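Local coordinates for putative lipoprotein (Bacteroides thetaiotaomicron, PDB 4Q1Z), which is a two-domain DUF4876-family protein of unknown function, probably carried as a lipoprotein by this gut bacterium, at residues E74-N86 and L96-L108. Numbering follows the deposited sequence.
Sequences ENNEYYINGNSVN and LNIEVQGLKVSPL. With PGE (triethylene glycol), chain H; PGE (triethylene glycol), chain I.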
loop_
_atom_site.group_PDB
_atom_site.type_symbol
_atom_site.label_atom_id
_atom_site.label_comp_id
_atom_site.label_asym_id
_atom_site.label_seq_id
_atom_site.Cartn_x
_atom_site.Cartn_y
_atom_site.Cartn_z
ATOM N N GLU A 74 -6.764 8.390 16.596
ATOM C CA GLU A 74 -6.552 6.968 16.320
ATOM C C GLU A 74 -5.468 6.759 15.246
ATOM O O GLU A 74 -5.356 5.652 14.687
ATOM C CB GLU A 74 -7.876 6.302 15.884
ATOM C CG GLU A 74 -8.851 6.034 17.020
ATOM C CD GLU A 74 -10.303 6.154 16.605
ATOM O OE1 GLU A 74 -10.756 7.298 16.365
ATOM O OE2 GLU A 74 -10.983 5.107 16.507
ATOM N N ASN A 75 -4.658 7.825 14.981
ATOM C CA ASN A 75 -3.556 7.838 14.013
ATOM C C ASN A 75 -4.075 7.587 12.563
ATOM O O ASN A 75 -3.365 7.005 11.729
ATOM C CB ASN A 75 -2.431 6.840 14.403
ATOM C CG ASN A 75 -1.843 7.037 15.790
ATOM O OD1 ASN A 75 -1.340 8.113 16.143
ATOM N ND2 ASN A 75 -1.851 5.979 16.594
ATOM N N ASN A 76 -5.309 8.056 12.248
ATOM C CA ASN A 76 -5.839 7.939 10.889
ATOM C C ASN A 76 -5.391 9.173 10.135
ATOM O O ASN A 76 -5.440 10.267 10.682
ATOM C CB ASN A 76 -7.355 7.790 10.837
ATOM C CG ASN A 76 -7.863 6.535 11.459
ATOM O OD1 ASN A 76 -7.408 5.422 11.159
ATOM N ND2 ASN A 76 -8.814 6.700 12.354
ATOM N N GLU A 77 -4.908 9.007 8.922
ATOM C CA GLU A 77 -4.422 10.122 8.142
ATOM C C GLU A 77 -5.477 10.560 7.162
ATOM O O GLU A 77 -6.165 9.719 6.575
ATOM C CB GLU A 77 -3.133 9.754 7.429
ATOM C CG GLU A 77 -2.368 10.956 6.909
ATOM C CD GLU A 77 -1.321 10.658 5.856
ATOM O OE1 GLU A 77 -0.624 9.626 5.989
ATOM O OE2 GLU A 77 -1.204 11.455 4.896
ATOM N N TYR A 78 -5.623 11.888 7.012
ATOM C CA TYR A 78 -6.579 12.512 6.119
ATOM C C TYR A 78 -5.931 13.576 5.270
ATOM O O TYR A 78 -5.212 14.423 5.790
ATOM C CB TYR A 78 -7.753 13.167 6.899
ATOM C CG TYR A 78 -8.509 12.243 7.827
ATOM C CD1 TYR A 78 -8.022 11.950 9.098
ATOM C CD2 TYR A 78 -9.745 11.716 7.462
ATOM C CE1 TYR A 78 -8.721 11.113 9.963
ATOM C CE2 TYR A 78 -10.461 10.889 8.326
ATOM C CZ TYR A 78 -9.940 10.585 9.574
ATOM O OH TYR A 78 -10.618 9.752 10.430
ATOM N N TYR A 79 -6.236 13.582 3.975
ATOM C CA TYR A 79 -5.840 14.659 3.091
ATOM C C TYR A 79 -7.013 15.637 3.126
ATOM O O TYR A 79 -8.155 15.278 2.795
ATOM C CB TYR A 79 -5.478 14.171 1.675
ATOM C CG TYR A 79 -5.112 15.317 0.755
ATOM C CD1 TYR A 79 -4.027 16.148 1.037
ATOM C CD2 TYR A 79 -5.884 15.610 -0.363
ATOM C CE1 TYR A 79 -3.709 17.224 0.211
ATOM C CE2 TYR A 79 -5.573 16.683 -1.196
ATOM C CZ TYR A 79 -4.498 17.497 -0.895
ATOM O OH TYR A 79 -4.223 18.556 -1.718
ATOM N N ILE A 80 -6.764 16.837 3.657
ATOM C CA ILE A 80 -7.846 17.806 3.835
ATOM C C ILE A 80 -7.713 18.912 2.794
ATOM O O ILE A 80 -6.604 19.267 2.400
ATOM C CB ILE A 80 -7.906 18.300 5.312
ATOM C CG1 ILE A 80 -6.617 19.060 5.749
ATOM C CG2 ILE A 80 -8.193 17.103 6.246
ATOM C CD1 ILE A 80 -6.618 19.648 7.146
ATOM N N ASN A 81 -8.851 19.389 2.281
ATOM C CA ASN A 81 -8.895 20.392 1.220
ATOM C C ASN A 81 -10.144 21.261 1.319
ATOM O O ASN A 81 -11.190 20.803 1.758
ATOM C CB ASN A 81 -8.838 19.710 -0.168
ATOM C CG ASN A 81 -7.867 20.347 -1.136
ATOM O OD1 ASN A 81 -7.898 21.561 -1.392
ATOM N ND2 ASN A 81 -6.991 19.538 -1.724
ATOM N N GLY A 82 -10.023 22.500 0.883
ATOM C CA GLY A 82 -11.116 23.454 0.885
ATOM C C GLY A 82 -10.788 24.680 0.074
ATOM O O GLY A 82 -9.628 24.910 -0.255
ATOM N N ASN A 83 -11.811 25.452 -0.291
ATOM C CA ASN A 83 -11.625 26.700 -1.022
ATOM C C ASN A 83 -12.805 27.644 -0.845
ATOM O O ASN A 83 -13.882 27.242 -0.416
ATOM C CB ASN A 83 -11.327 26.489 -2.515
ATOM C CG ASN A 83 -12.387 25.788 -3.297
ATOM O OD1 ASN A 83 -13.404 26.377 -3.666
ATOM N ND2 ASN A 83 -12.114 24.546 -3.653
ATOM N N SER A 84 -12.556 28.911 -1.133
ATOM C CA SER A 84 -13.492 30.020 -1.130
ATOM C C SER A 84 -13.153 30.796 -2.380
ATOM O O SER A 84 -12.058 31.367 -2.470
ATOM C CB SER A 84 -13.350 30.853 0.143
ATOM O OG SER A 84 -14.609 31.161 0.724
ATOM N N VAL A 85 -14.019 30.696 -3.399
ATOM C CA VAL A 85 -13.783 31.325 -4.698
ATOM C C VAL A 85 -14.271 32.768 -4.679
ATOM O O VAL A 85 -15.398 33.039 -4.253
ATOM C CB VAL A 85 -14.399 30.528 -5.872
ATOM C CG1 VAL A 85 -13.845 31.010 -7.213
ATOM C CG2 VAL A 85 -14.157 29.030 -5.699
ATOM N N ASN A 86 -13.385 33.682 -5.133
ATOM C CA ASN A 86 -13.562 35.127 -5.276
ATOM C C ASN A 86 -14.219 35.760 -4.028
ATOM O O ASN A 86 -15.309 36.343 -4.096
ATOM C CB ASN A 86 -14.333 35.459 -6.569
ATOM C CG ASN A 86 -13.658 34.997 -7.852
ATOM O OD1 ASN A 86 -12.497 34.531 -7.877
ATOM N ND2 ASN A 86 -14.388 35.113 -8.956
ATOM N N LEU A 96 -13.331 35.427 7.113
ATOM C CA LEU A 96 -13.600 34.485 6.027
ATOM C C LEU A 96 -13.684 33.059 6.556
ATOM O O LEU A 96 -12.818 32.626 7.326
ATOM C CB LEU A 96 -12.519 34.596 4.935
ATOM C CG LEU A 96 -12.650 33.698 3.696
ATOM C CD1 LEU A 96 -13.957 33.952 2.932
ATOM C CD2 LEU A 96 -11.475 33.890 2.776
ATOM N N ASN A 97 -14.741 32.337 6.132
ATOM C CA ASN A 97 -14.995 30.960 6.535
ATOM C C ASN A 97 -14.837 30.024 5.350
ATOM O O ASN A 97 -15.452 30.239 4.299
ATOM C CB ASN A 97 -16.373 30.817 7.159
ATOM C CG ASN A 97 -16.588 31.710 8.354
ATOM O OD1 ASN A 97 -16.073 31.447 9.446
ATOM N ND2 ASN A 97 -17.360 32.789 8.174
ATOM N N ILE A 98 -13.968 29.007 5.520
ATOM C CA ILE A 98 -13.669 27.963 4.532
ATOM C C ILE A 98 -14.096 26.631 5.074
ATOM O O ILE A 98 -13.667 26.239 6.154
ATOM C CB ILE A 98 -12.163 27.878 4.109
ATOM C CG1 ILE A 98 -11.364 29.217 4.208
ATOM C CG2 ILE A 98 -11.987 27.137 2.780
ATOM C CD1 ILE A 98 -11.597 30.216 3.135
ATOM N N GLU A 99 -14.892 25.907 4.305
ATOM C CA GLU A 99 -15.282 24.547 4.649
ATOM C C GLU A 99 -14.195 23.629 4.156
ATOM O O GLU A 99 -13.881 23.643 2.970
ATOM C CB GLU A 99 -16.616 24.217 4.008
ATOM C CG GLU A 99 -17.264 22.962 4.543
ATOM C CD GLU A 99 -18.596 22.759 3.870
ATOM O OE1 GLU A 99 -19.420 23.708 3.868
ATOM O OE2 GLU A 99 -18.775 21.679 3.266
ATOM N N VAL A 100 -13.579 22.874 5.073
ATOM C CA VAL A 100 -12.443 21.996 4.784
ATOM C C VAL A 100 -12.877 20.543 4.988
ATOM O O VAL A 100 -13.160 20.132 6.114
ATOM C CB VAL A 100 -11.199 22.380 5.647
ATOM C CG1 VAL A 100 -10.029 21.426 5.396
ATOM C CG2 VAL A 100 -10.778 23.822 5.391
ATOM N N GLN A 101 -12.939 19.768 3.901
ATOM C CA GLN A 101 -13.366 18.373 3.989
ATOM C C GLN A 101 -12.160 17.455 3.917
ATOM O O GLN A 101 -11.131 17.836 3.370
ATOM C CB GLN A 101 -14.403 18.049 2.911
ATOM C CG GLN A 101 -15.688 18.914 3.041
ATOM C CD GLN A 101 -16.990 18.131 2.983
ATOM O OE1 GLN A 101 -17.062 16.931 3.328
ATOM N NE2 GLN A 101 -18.063 18.810 2.566
ATOM N N GLY A 102 -12.264 16.298 4.545
ATOM C CA GLY A 102 -11.175 15.331 4.596
ATOM C C GLY A 102 -11.386 14.020 3.857
ATOM O O GLY A 102 -12.508 13.518 3.725
ATOM N N LEU A 103 -10.278 13.449 3.388
ATOM C CA LEU A 103 -10.230 12.175 2.677
ATOM C C LEU A 103 -9.402 11.198 3.503
ATOM O O LEU A 103 -8.226 11.463 3.680
ATOM C CB LEU A 103 -9.604 12.407 1.273
ATOM C CG LEU A 103 -9.180 11.141 0.452
ATOM C CD1 LEU A 103 -10.382 10.274 0.085
ATOM C CD2 LEU A 103 -8.417 11.530 -0.792
ATOM N N LYS A 104 -9.971 10.088 4.006
ATOM C CA LYS A 104 -9.142 9.121 4.757
ATOM C C LYS A 104 -8.107 8.493 3.802
ATOM O O LYS A 104 -8.467 8.020 2.725
ATOM C CB LYS A 104 -9.956 8.022 5.497
ATOM C CG LYS A 104 -9.089 7.214 6.503
ATOM C CD LYS A 104 -9.934 6.302 7.366
ATOM C CE LYS A 104 -9.127 5.390 8.253
ATOM N NZ LYS A 104 -10.007 4.496 9.057
ATOM N N VAL A 105 -6.827 8.566 4.189
ATOM C CA VAL A 105 -5.695 8.101 3.390
ATOM C C VAL A 105 -4.926 6.996 4.118
ATOM O O VAL A 105 -4.398 7.227 5.219
ATOM C CB VAL A 105 -4.747 9.281 3.034
ATOM C CG1 VAL A 105 -3.426 8.779 2.469
ATOM C CG2 VAL A 105 -5.409 10.265 2.073
ATOM N N SER A 106 -4.833 5.805 3.469
ATOM C CA SER A 106 -4.031 4.681 3.970
ATOM C C SER A 106 -2.565 4.934 3.565
ATOM O O SER A 106 -2.270 5.082 2.384
ATOM C CB SER A 106 -4.549 3.349 3.460
ATOM O OG SER A 106 -3.990 2.323 4.259
ATOM N N PRO A 107 -1.668 5.125 4.550
ATOM C CA PRO A 107 -0.291 5.536 4.241
ATOM C C PRO A 107 0.556 4.659 3.270
ATOM O O PRO A 107 1.215 5.225 2.377
ATOM C CB PRO A 107 0.361 5.560 5.624
ATOM C CG PRO A 107 -0.566 4.767 6.525
ATOM C CD PRO A 107 -1.894 5.081 6.010
ATOM N N LEU A 108 0.632 3.321 3.479
ATOM C CA LEU A 108 1.479 2.478 2.639
ATOM C C LEU A 108 0.679 1.311 2.147
ATOM O O LEU A 108 0.346 0.405 2.917
ATOM C CB LEU A 108 2.723 2.048 3.422
ATOM C CG LEU A 108 3.770 1.253 2.649
ATOM C CD1 LEU A 108 4.440 2.101 1.601
ATOM C CD2 LEU A 108 4.719 0.557 3.607
HETATM C C1 PGE H . -13.630 7.363 8.762
HETATM O O1 PGE H . -13.591 6.716 7.494
HETATM C C2 PGE H . -12.737 6.685 9.755
HETATM O O2 PGE H . -13.184 6.951 11.082
HETATM C C3 PGE H . -12.136 6.996 12.050
HETATM C C4 PGE H . -12.078 5.764 12.930
HETATM O O4 PGE H . -10.053 2.600 11.104
HETATM C C6 PGE H . -9.904 2.893 12.502
HETATM C C5 PGE H . -11.111 3.586 13.080
HETATM O O3 PGE H . -11.513 4.656 12.233
HETATM C C1 PGE I . -5.791 3.504 8.585
HETATM O O1 PGE I . -5.741 3.554 10.016
HETATM C C2 PGE I . -6.178 2.142 8.056
HETATM O O2 PGE I . -6.426 2.209 6.658
HETATM C C3 PGE I . -7.673 1.640 6.270
HETATM C C4 PGE I . -8.612 2.678 5.726
HETATM O O4 PGE I . -12.604 3.864 7.280
HETATM C C6 PGE I . -11.968 3.234 6.166
HETATM C C5 PGE I . -10.825 2.378 6.594
HETATM O O3 PGE I . -9.925 2.162 5.513
HETATM O O HOH W 1 -4.673 6.378 7.753
HETATM O O HOH W 2 -15.859 27.362 1.712
HETATM O O HOH W 3 -14.524 24.519 0.656
#
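Leu96 starts the walk with CD1 against Ser84 OG, and Ile98 follows, its CD1 3.5 Å from Ser84 CB and its CG2 over the amide of Asn83. Here the strands splay, and two waters bridge Asn83 to Glu99: one links Asn83 N to Glu99 O, the other Asn83 O to Glu99 N. Val100 then sets CG1, anti to its own backbone N (chi1 177°), 3.8 Å from Ile80 CB. From Gln101 on, the antiparallel ladder closes directly, Gln101 and Asn81 exchanging two backbone bonds of 3.0 Å between N of each and O of the other. Gly102 lets Ile80 CG2 lie 3.8 Å from its CA, and Leu103 pairs with Tyr79 in the same two-bond way. Lys104 runs fully extended past the Tyr78 ring, whose hydroxyl bonds Asp72, and brings CE to 3.4 Å from Asn76 OD1; its NZ donates to two triethylene glycols, probably from the crystallisation liquor. One glycol's O1 donates to Asn76 OD1 (2.8 Å). With an alanine in place of Asn76, Lys104 CE would probably lose the amide it lies against and that glycol hydroxyl its acceptor. Val105 N meets Glu77 O at 2.7 Å, and its CG2 packs on Tyr79 CB. This hairpin lies in the middle of a mixed seven-stranded sheet, strand 60-72 antiparallel to 77-89 and strand 11-19 parallel to 95-105, while Arg360 of strand 359-360 touches Tyr79 and Val105.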